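Local coordinates for mucus binding protein (Lactobacillus reuteri, PDB 3I57) that probably binds mucus at the bacterial cell surface and, through repeats such as this one, also immunoglobulins, at residues A[90-102]-A[112-124]. Sequence-based numbering, arbitrary orientation.
Sequences TKGTKTLTETVHY and EDQTAQVTFTRNG
Leu96 and Phe120 meet on the packed face of an antiparallel strand pair, where the CD1 methyl of Leu96 lies 3.9 Å from CE2 of the phenyl ring. The CG2 methyl of Val118 rests 4.0 Å from CB of Leu96, and Tyr145, from a loop, packs on Leu96 and Val118. Farther along, Val100 faces Val163 and Leu148 of the smaller sheet. The backbone ladder between 90-102 and 112-124 is regular: hydrogen-bonded pairs (Lys94-Phe120, Leu96-Val118, Glu98-Ala116, Val100-Gln114) alternate with non-hydrogen-bonded ones. This hairpin belongs to the Muc B2-like half of the repeat, a beta-grasp module, in which strand 176-183 runs parallel to 93-104 on its other edge. The opposite face is polar and more open to solvent, and contacts there are largely made by hydroxyls and an amide. Thr95 OG1 and Thr119 OG1 share a hydrogen bond of 2.9 Å, and Gln117, directly across from Thr97, gives NE2 to Thr97 OG1 (2.9 Å), nearly within its amide plane. Near one end, His101 ND1 donates almost straight to Asp113 OD1 (2.7 Å, 167°); the bond lies in the ring plane but arrives above the carboxylate, whose plane is turned 52° from the ring. A water links the same oxygen to Tyr102 N. At the other end, Arg122 clasps Lys91 O side-on through NE and NH2, each at 2.9 Å; with CG set between backbone N and carbonyl carbon (chi1 62°), its extended chain runs back past Gly92. A leucine in place of Arg122 has no nitrogens for this clasp, and the Lys91 peptide, without these two bonds, would probably be freer to turn.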
ATOM      1  N   THR A  90       3.155  -2.948  -5.069  1.00 11.20           N
ATOM      2  CA  THR A  90       2.444  -1.737  -5.532  1.00 11.31           C
ATOM      3  C   THR A  90       3.313  -0.525  -5.258  1.00 10.91           C
ATOM      4  O   THR A  90       4.172  -0.562  -4.382  1.00 10.68           O
ATOM      5  CB  THR A  90       1.063  -1.571  -4.887  1.00 11.68           C
ATOM      6  OG1 THR A  90       1.201  -1.575  -3.459  1.00 12.26           O
ATOM      7  CG2 THR A  90       0.150  -2.716  -5.295  1.00 11.83           C
ATOM      8  N   LYS A  91       3.091   0.561  -6.004  1.00 11.15           N
ATOM      9  CA  LYS A  91       3.935   1.735  -5.865  1.00 10.37           C
ATOM     10  C   LYS A  91       3.132   2.971  -5.556  1.00  9.03           C
ATOM     11  O   LYS A  91       1.916   3.027  -5.828  1.00  8.92           O
ATOM     12  CB  LYS A  91       4.716   1.990  -7.155  1.00 11.03           C
ATOM     13  CG  LYS A  91       5.824   1.000  -7.395  1.00 14.89           C
ATOM     14  CD  LYS A  91       6.523   1.294  -8.707  1.00 18.26           C
ATOM     15  CE  LYS A  91       7.353   0.108  -9.142  1.00 21.92           C
ATOM     16  NZ  LYS A  91       8.432  -0.251  -8.184  1.00 21.91           N
ATOM     17  N   GLY A  92       3.824   3.970  -5.018  1.00  8.48           N
ATOM     18  CA  GLY A  92       3.246   5.299  -4.800  1.00  8.27           C
ATOM     19  C   GLY A  92       3.348   6.264  -5.973  1.00  8.93           C
ATOM     20  O   GLY A  92       3.008   7.438  -5.851  1.00  7.80           O
ATOM     21  N   THR A  93       3.804   5.761  -7.118  1.00  8.77           N
ATOM     22  CA  THR A  93       4.028   6.601  -8.273  1.00  8.66           C
ATOM     23  C   THR A  93       3.482   5.949  -9.527  1.00  9.02           C
ATOM     24  O   THR A  93       3.348   4.731  -9.590  1.00  9.61           O
ATOM     25  CB  THR A  93       5.533   6.889  -8.470  1.00  7.76           C
ATOM     26  OG1 THR A  93       6.265   5.654  -8.585  1.00 11.24           O
ATOM     27  CG2 THR A  93       6.057   7.668  -7.284  1.00  9.41           C
ATOM     28  N   LYS A  94       3.126   6.752 -10.523  1.00  8.99           N
ATOM     29  CA  LYS A  94       2.882   6.187 -11.847  1.00  9.04           C
ATOM     30  C   LYS A  94       3.253   7.226 -12.889  1.00  9.51           C
ATOM     31  O   LYS A  94       3.102   8.418 -12.649  1.00 10.15           O
ATOM     32  CB  LYS A  94       1.446   5.646 -11.991  1.00 10.29           C
ATOM     33  CG  LYS A  94       0.475   6.459 -12.825  1.00 13.22           C
ATOM     34  CD  LYS A  94      -0.866   5.757 -12.920  1.00 10.77           C
ATOM     35  CE  LYS A  94      -1.968   6.734 -12.543  1.00 12.26           C
ATOM     36  NZ  LYS A  94      -3.296   6.196 -12.889  1.00 14.20           N
ATOM     37  N   THR A  95       3.753   6.764 -14.030  1.00  8.82           N
ATOM     38  CA  THR A  95       4.156   7.670 -15.098  1.00  8.28           C
ATOM     39  C   THR A  95       3.361   7.319 -16.361  1.00  7.88           C
ATOM     40  O   THR A  95       3.298   6.150 -16.771  1.00  7.42           O
ATOM     41  CB  THR A  95       5.674   7.590 -15.319  1.00  8.57           C
ATOM     42  OG1 THR A  95       6.353   8.013 -14.122  1.00  9.88           O
ATOM     43  CG2 THR A  95       6.125   8.473 -16.506  1.00  8.55           C
ATOM     44  N   LEU A  96       2.693   8.319 -16.935  1.00  7.31           N
ATOM     45  CA  LEU A  96       1.939   8.125 -18.165  1.00  6.69           C
ATOM     46  C   LEU A  96       2.648   8.828 -19.327  1.00  6.92           C
ATOM     47  O   LEU A  96       3.346   9.822 -19.125  1.00  7.46           O
ATOM     48  CB  LEU A  96       0.531   8.705 -18.051  1.00  6.27           C
ATOM     49  CG  LEU A  96      -0.356   8.232 -16.902  1.00  8.29           C
ATOM     50  CD1 LEU A  96      -1.763   8.818 -17.096  1.00  8.17           C
ATOM     51  CD2 LEU A  96      -0.424   6.717 -16.915  1.00  9.93           C
ATOM     52  N   THR A  97       2.424   8.324 -20.538  1.00  7.08           N
ATOM     53  CA  THR A  97       3.107   8.848 -21.708  1.00  8.07           C
ATOM     54  C   THR A  97       2.106   9.339 -22.751  1.00  8.35           C
ATOM     55  O   THR A  97       1.145   8.639 -23.101  1.00  8.18           O
ATOM     56  CB  THR A  97       4.007   7.760 -22.359  1.00  8.48           C
ATOM     57  OG1 THR A  97       5.013   7.363 -21.433  1.00  7.95           O
ATOM     58  CG2 THR A  97       4.686   8.274 -23.636  1.00  9.07           C
ATOM     59  N   GLU A  98       2.325  10.559 -23.237  1.00  7.91           N
ATOM     60  CA  GLU A  98       1.522  11.081 -24.326  1.00  8.10           C
ATOM     61  C   GLU A  98       2.295  10.795 -25.621  1.00  8.43           C
ATOM     62  O   GLU A  98       3.502  11.010 -25.666  1.00  8.70           O
ATOM     63  CB  GLU A  98       1.310  12.586 -24.151  1.00  7.61           C
ATOM     64  CG  GLU A  98       0.940  13.258 -25.476  1.00  8.07           C
ATOM     65  CD  GLU A  98       0.808  14.768 -25.339  1.00  8.65           C
ATOM     66  OE1 GLU A  98       1.770  15.374 -24.819  1.00  7.16           O
ATOM     67  OE2 GLU A  98      -0.241  15.314 -25.776  1.00  8.75           O
ATOM     68  N   THR A  99       1.610  10.294 -26.658  1.00  7.62           N
ATOM     69  CA  THR A  99       2.259   9.997 -27.945  1.00  7.64           C
ATOM     70  C   THR A  99       1.536  10.757 -29.037  1.00  6.89           C
ATOM     71  O   THR A  99       0.306  10.647 -29.163  1.00  6.70           O
ATOM     72  CB  THR A  99       2.160   8.495 -28.291  1.00  8.41           C
ATOM     73  OG1 THR A  99       2.798   7.752 -27.261  1.00  8.38           O
ATOM     74  CG2 THR A  99       2.873   8.190 -29.608  1.00  8.39           C
ATOM     75  N   VAL A 100       2.299  11.521 -29.811  1.00  7.56           N
ATOM     76  CA  VAL A 100       1.765  12.237 -30.958  1.00  7.65           C
ATOM     77  C   VAL A 100       2.379  11.706 -32.241  1.00  8.35           C
ATOM     78  O   VAL A 100       3.608  11.705 -32.410  1.00  9.05           O
ATOM     79  CB  VAL A 100       2.043  13.728 -30.870  1.00  8.50           C
ATOM     80  CG1 VAL A 100       1.424  14.457 -32.104  1.00  8.62           C
ATOM     81  CG2 VAL A 100       1.524  14.298 -29.529  1.00  6.76           C
ATOM     82  N   HIS A 101       1.509  11.222 -33.114  1.00  8.23           N
ATOM     83  CA  HIS A 101       1.882  10.773 -34.436  1.00  8.08           C
ATOM     84  C   HIS A 101       1.760  11.930 -35.423  1.00  8.72           C
ATOM     85  O   HIS A 101       0.956  12.858 -35.230  1.00  7.80           O
ATOM     86  CB  HIS A 101       0.948   9.638 -34.903  1.00  8.15           C
ATOM     87  CG  HIS A 101       0.927   8.443 -34.006  1.00  7.54           C
ATOM     88  ND1 HIS A 101       2.068   7.756 -33.645  1.00  9.60           N
ATOM     89  CD2 HIS A 101      -0.109   7.781 -33.436  1.00 10.94           C
ATOM     90  CE1 HIS A 101       1.734   6.721 -32.888  1.00 11.82           C
ATOM     91  NE2 HIS A 101       0.420   6.729 -32.729  1.00 13.07           N
ATOM     92  N   TYR A 102       2.527  11.844 -36.515  1.00  8.74           N
ATOM     93  CA  TYR A 102       2.516  12.893 -37.554  1.00  9.57           C
ATOM     94  C   TYR A 102       2.344  12.214 -38.894  1.00  9.85           C
ATOM     95  O   TYR A 102       3.184  11.398 -39.295  1.00 11.04           O
ATOM     96  CB  TYR A 102       3.796  13.750 -37.543  1.00  9.03           C
ATOM     97  CG  TYR A 102       4.035  14.432 -36.221  1.00  9.17           C
ATOM     98  CD1 TYR A 102       3.242  15.509 -35.805  1.00  8.47           C
ATOM     99  CD2 TYR A 102       5.016  13.951 -35.352  1.00  9.99           C
ATOM    100  CE1 TYR A 102       3.441  16.107 -34.566  1.00  7.34           C
ATOM    101  CE2 TYR A 102       5.221  14.520 -34.123  1.00  9.63           C
ATOM    102  CZ  TYR A 102       4.452  15.599 -33.727  1.00 10.73           C
ATOM    103  OH  TYR A 102       4.688  16.131 -32.473  1.00 10.29           O
ATOM    104  N   GLU A 112       8.620  11.591 -37.257  1.00 12.29           N
ATOM    105  CA  GLU A 112       8.653  10.616 -36.160  1.00 12.79           C
ATOM    106  C   GLU A 112       7.814  11.113 -34.995  1.00 11.66           C
ATOM    107  O   GLU A 112       7.720  12.312 -34.763  1.00 12.15           O
ATOM    108  CB  GLU A 112      10.083  10.340 -35.689  1.00 13.92           C
ATOM    109  CG  GLU A 112      11.042   9.824 -36.795  1.00 17.29           C
ATOM    110  CD  GLU A 112      10.437   8.700 -37.628  1.00 22.05           C
ATOM    111  OE1 GLU A 112       9.980   7.702 -37.040  1.00 22.91           O
ATOM    112  OE2 GLU A 112      10.401   8.820 -38.876  1.00 24.56           O
ATOM    113  N   ASP A 113       7.198  10.173 -34.285  1.00 11.28           N
ATOM    114  CA  ASP A 113       6.419  10.452 -33.088  1.00 11.51           C
ATOM    115  C   ASP A 113       7.216  11.324 -32.123  1.00 11.89           C
ATOM    116  O   ASP A 113       8.446  11.206 -32.042  1.00 11.52           O
ATOM    117  CB  ASP A 113       6.139   9.139 -32.345  1.00 11.97           C
ATOM    118  CG  ASP A 113       5.124   8.244 -33.033  1.00 12.57           C
ATOM    119  OD1 ASP A 113       4.542   8.635 -34.075  1.00 11.07           O
ATOM    120  OD2 ASP A 113       4.892   7.133 -32.471  1.00 12.14           O
ATOM    121  N   GLN A 114       6.517  12.176 -31.375  1.00 10.92           N
ATOM    122  CA  GLN A 114       7.084  12.805 -30.186  1.00 11.60           C
ATOM    123  C   GLN A 114       6.283  12.324 -28.997  1.00 10.81           C
ATOM    124  O   GLN A 114       5.099  12.023 -29.125  1.00 10.90           O
ATOM    125  CB  GLN A 114       6.975  14.323 -30.274  1.00 11.78           C
ATOM    126  CG  GLN A 114       7.993  14.920 -31.199  1.00 15.00           C
ATOM    127  CD  GLN A 114       7.933  16.426 -31.209  1.00 18.33           C
ATOM    128  OE1 GLN A 114       7.635  17.028 -32.240  1.00 22.05           O
ATOM    129  NE2 GLN A 114       8.208  17.048 -30.064  1.00 18.33           N
ATOM    130  N   THR A 115       6.944  12.228 -27.855  1.00 10.50           N
ATOM    131  CA  THR A 115       6.289  11.775 -26.639  1.00  9.15           C
ATOM    132  C   THR A 115       6.587  12.703 -25.505  1.00  9.08           C
ATOM    133  O   THR A 115       7.536  13.475 -25.564  1.00 10.28           O
ATOM    134  CB  THR A 115       6.741  10.369 -26.224  1.00  9.34           C
ATOM    135  OG1 THR A 115       8.172  10.322 -26.055  1.00 10.10           O
ATOM    136  CG2 THR A 115       6.286   9.355 -27.285  1.00  8.68           C
ATOM    137  N   ALA A 116       5.766  12.621 -24.466  1.00  8.62           N
ATOM    138  CA  ALA A 116       6.002  13.364 -23.241  1.00  8.02           C
ATOM    139  C   ALA A 116       5.417  12.556 -22.107  1.00  8.13           C
ATOM    140  O   ALA A 116       4.556  11.696 -22.328  1.00  7.98           O
ATOM    141  CB  ALA A 116       5.344  14.706 -23.307  1.00  7.82           C
ATOM    142  N   GLN A 117       5.853  12.854 -20.888  1.00  8.13           N
ATOM    143  CA  GLN A 117       5.468  12.050 -19.749  1.00  8.34           C
ATOM    144  C   GLN A 117       4.990  12.904 -18.593  1.00  8.49           C
ATOM    145  O   GLN A 117       5.428  14.046 -18.430  1.00  7.97           O
ATOM    146  CB  GLN A 117       6.624  11.156 -19.317  1.00  7.95           C
ATOM    147  CG  GLN A 117       6.936  10.025 -20.311  1.00 11.11           C
ATOM    148  CD  GLN A 117       7.813   8.967 -19.696  1.00 15.70           C
ATOM    149  OE1 GLN A 117       8.707   9.271 -18.909  1.00 17.66           O
ATOM    150  NE2 GLN A 117       7.570   7.719 -20.058  1.00 18.72           N
ATOM    151  N   VAL A 118       4.041  12.363 -17.824  1.00  7.53           N
ATOM    152  CA  VAL A 118       3.636  12.955 -16.570  1.00  7.69           C
ATOM    153  C   VAL A 118       3.697  11.868 -15.496  1.00  7.55           C
ATOM    154  O   VAL A 118       3.602  10.653 -15.774  1.00  7.85           O
ATOM    155  CB  VAL A 118       2.192  13.574 -16.580  1.00  8.09           C
ATOM    156  CG1 VAL A 118       2.082  14.764 -17.595  1.00  8.45           C
ATOM    157  CG2 VAL A 118       1.145  12.506 -16.875  1.00  5.45           C
ATOM    158  N   THR A 119       3.929  12.313 -14.267  1.00  7.23           N
ATOM    159  CA  THR A 119       4.039  11.396 -13.135  1.00  7.46           C
ATOM    160  C   THR A 119       3.086  11.804 -12.038  1.00  6.67           C
ATOM    161  O   THR A 119       2.984  12.994 -11.711  1.00  6.60           O
ATOM    162  CB  THR A 119       5.497  11.420 -12.595  1.00  6.70           C
ATOM    163  OG1 THR A 119       6.357  10.866 -13.603  1.00 11.12           O
ATOM    164  CG2 THR A 119       5.616  10.614 -11.313  1.00  8.37           C
ATOM    165  N   PHE A 120       2.340  10.836 -11.492  1.00  5.92           N
ATOM    166  CA  PHE A 120       1.456  11.086 -10.357  1.00  6.58           C
ATOM    167  C   PHE A 120       2.025  10.433  -9.121  1.00  6.77           C
ATOM    168  O   PHE A 120       2.793   9.478  -9.236  1.00  6.07           O
ATOM    169  CB  PHE A 120       0.089  10.441 -10.592  1.00  7.53           C
ATOM    170  CG  PHE A 120      -0.652  11.057 -11.730  1.00  7.99           C
ATOM    171  CD1 PHE A 120      -1.561  12.071 -11.495  1.00  7.68           C
ATOM    172  CD2 PHE A 120      -0.390  10.661 -13.029  1.00  8.35           C
ATOM    173  CE1 PHE A 120      -2.224  12.671 -12.554  1.00  8.28           C
ATOM    174  CE2 PHE A 120      -1.077  11.224 -14.108  1.00  9.55           C
ATOM    175  CZ  PHE A 120      -1.977  12.237 -13.871  1.00  8.69           C
ATOM    176  N   THR A 121       1.670  10.965  -7.953  1.00  5.91           N
ATOM    177  CA  THR A 121       2.151  10.403  -6.696  1.00  6.55           C
ATOM    178  C   THR A 121       0.985  10.174  -5.753  1.00  6.37           C
ATOM    179  O   THR A 121      -0.068  10.793  -5.881  1.00  7.57           O
ATOM    180  CB  THR A 121       3.165  11.334  -5.960  1.00  5.91           C
ATOM    181  OG1 THR A 121       2.497  12.525  -5.496  1.00  7.15           O
ATOM    182  CG2 THR A 121       4.282  11.715  -6.867  1.00  6.07           C
ATOM    183  N   ARG A 122       1.186   9.271  -4.810  1.00  7.15           N
ATOM    184  CA  ARG A 122       0.166   9.015  -3.783  1.00  7.83           C
ATOM    185  C   ARG A 122       0.888   8.594  -2.506  1.00  8.30           C
ATOM    186  O   ARG A 122       1.892   7.858  -2.566  1.00  7.92           O
ATOM    187  CB  ARG A 122      -0.847   7.965  -4.261  1.00  7.46           C
ATOM    188  CG  ARG A 122      -0.255   6.567  -4.570  1.00  7.24           C
ATOM    189  CD  ARG A 122      -1.283   5.650  -5.199  1.00  5.33           C
ATOM    190  NE  ARG A 122      -0.687   4.373  -5.593  1.00  8.63           N
ATOM    191  CZ  ARG A 122      -1.391   3.339  -6.047  1.00  8.91           C
ATOM    192  NH1 ARG A 122      -2.716   3.419  -6.133  1.00  7.53           N
ATOM    193  NH2 ARG A 122      -0.773   2.214  -6.389  1.00  8.98           N
ATOM    194  N   ASN A 123       0.420   9.109  -1.368  1.00  8.50           N
ATOM    195  CA  ASN A 123       0.939   8.672  -0.084  1.00  9.20           C
ATOM    196  C   ASN A 123       0.218   7.426   0.328  1.00  8.16           C
ATOM    197  O   ASN A 123      -0.778   7.073  -0.259  1.00  9.13           O
ATOM    198  CB  ASN A 123       0.762   9.753   0.980  1.00  9.85           C
ATOM    199  CG  ASN A 123       1.780  10.843   0.813  1.00 13.46           C
ATOM    200  OD1 ASN A 123       2.688  11.010   1.637  1.00 16.91           O
ATOM    201  ND2 ASN A 123       1.694  11.531  -0.293  1.00 11.96           N
ATOM    202  N   GLY A 124       0.732   6.761   1.340  1.00  8.78           N
ATOM    203  CA  GLY A 124       0.090   5.544   1.805  1.00  8.06           C
ATOM    204  C   GLY A 124       0.334   5.322   3.288  1.00  7.50           C
ATOM    205  O   GLY A 124       0.950   6.139   3.974  1.00  6.34           O
TER
HETATM  206  O   HOH W   1       4.613   9.825 -36.490  1.00  8.48           O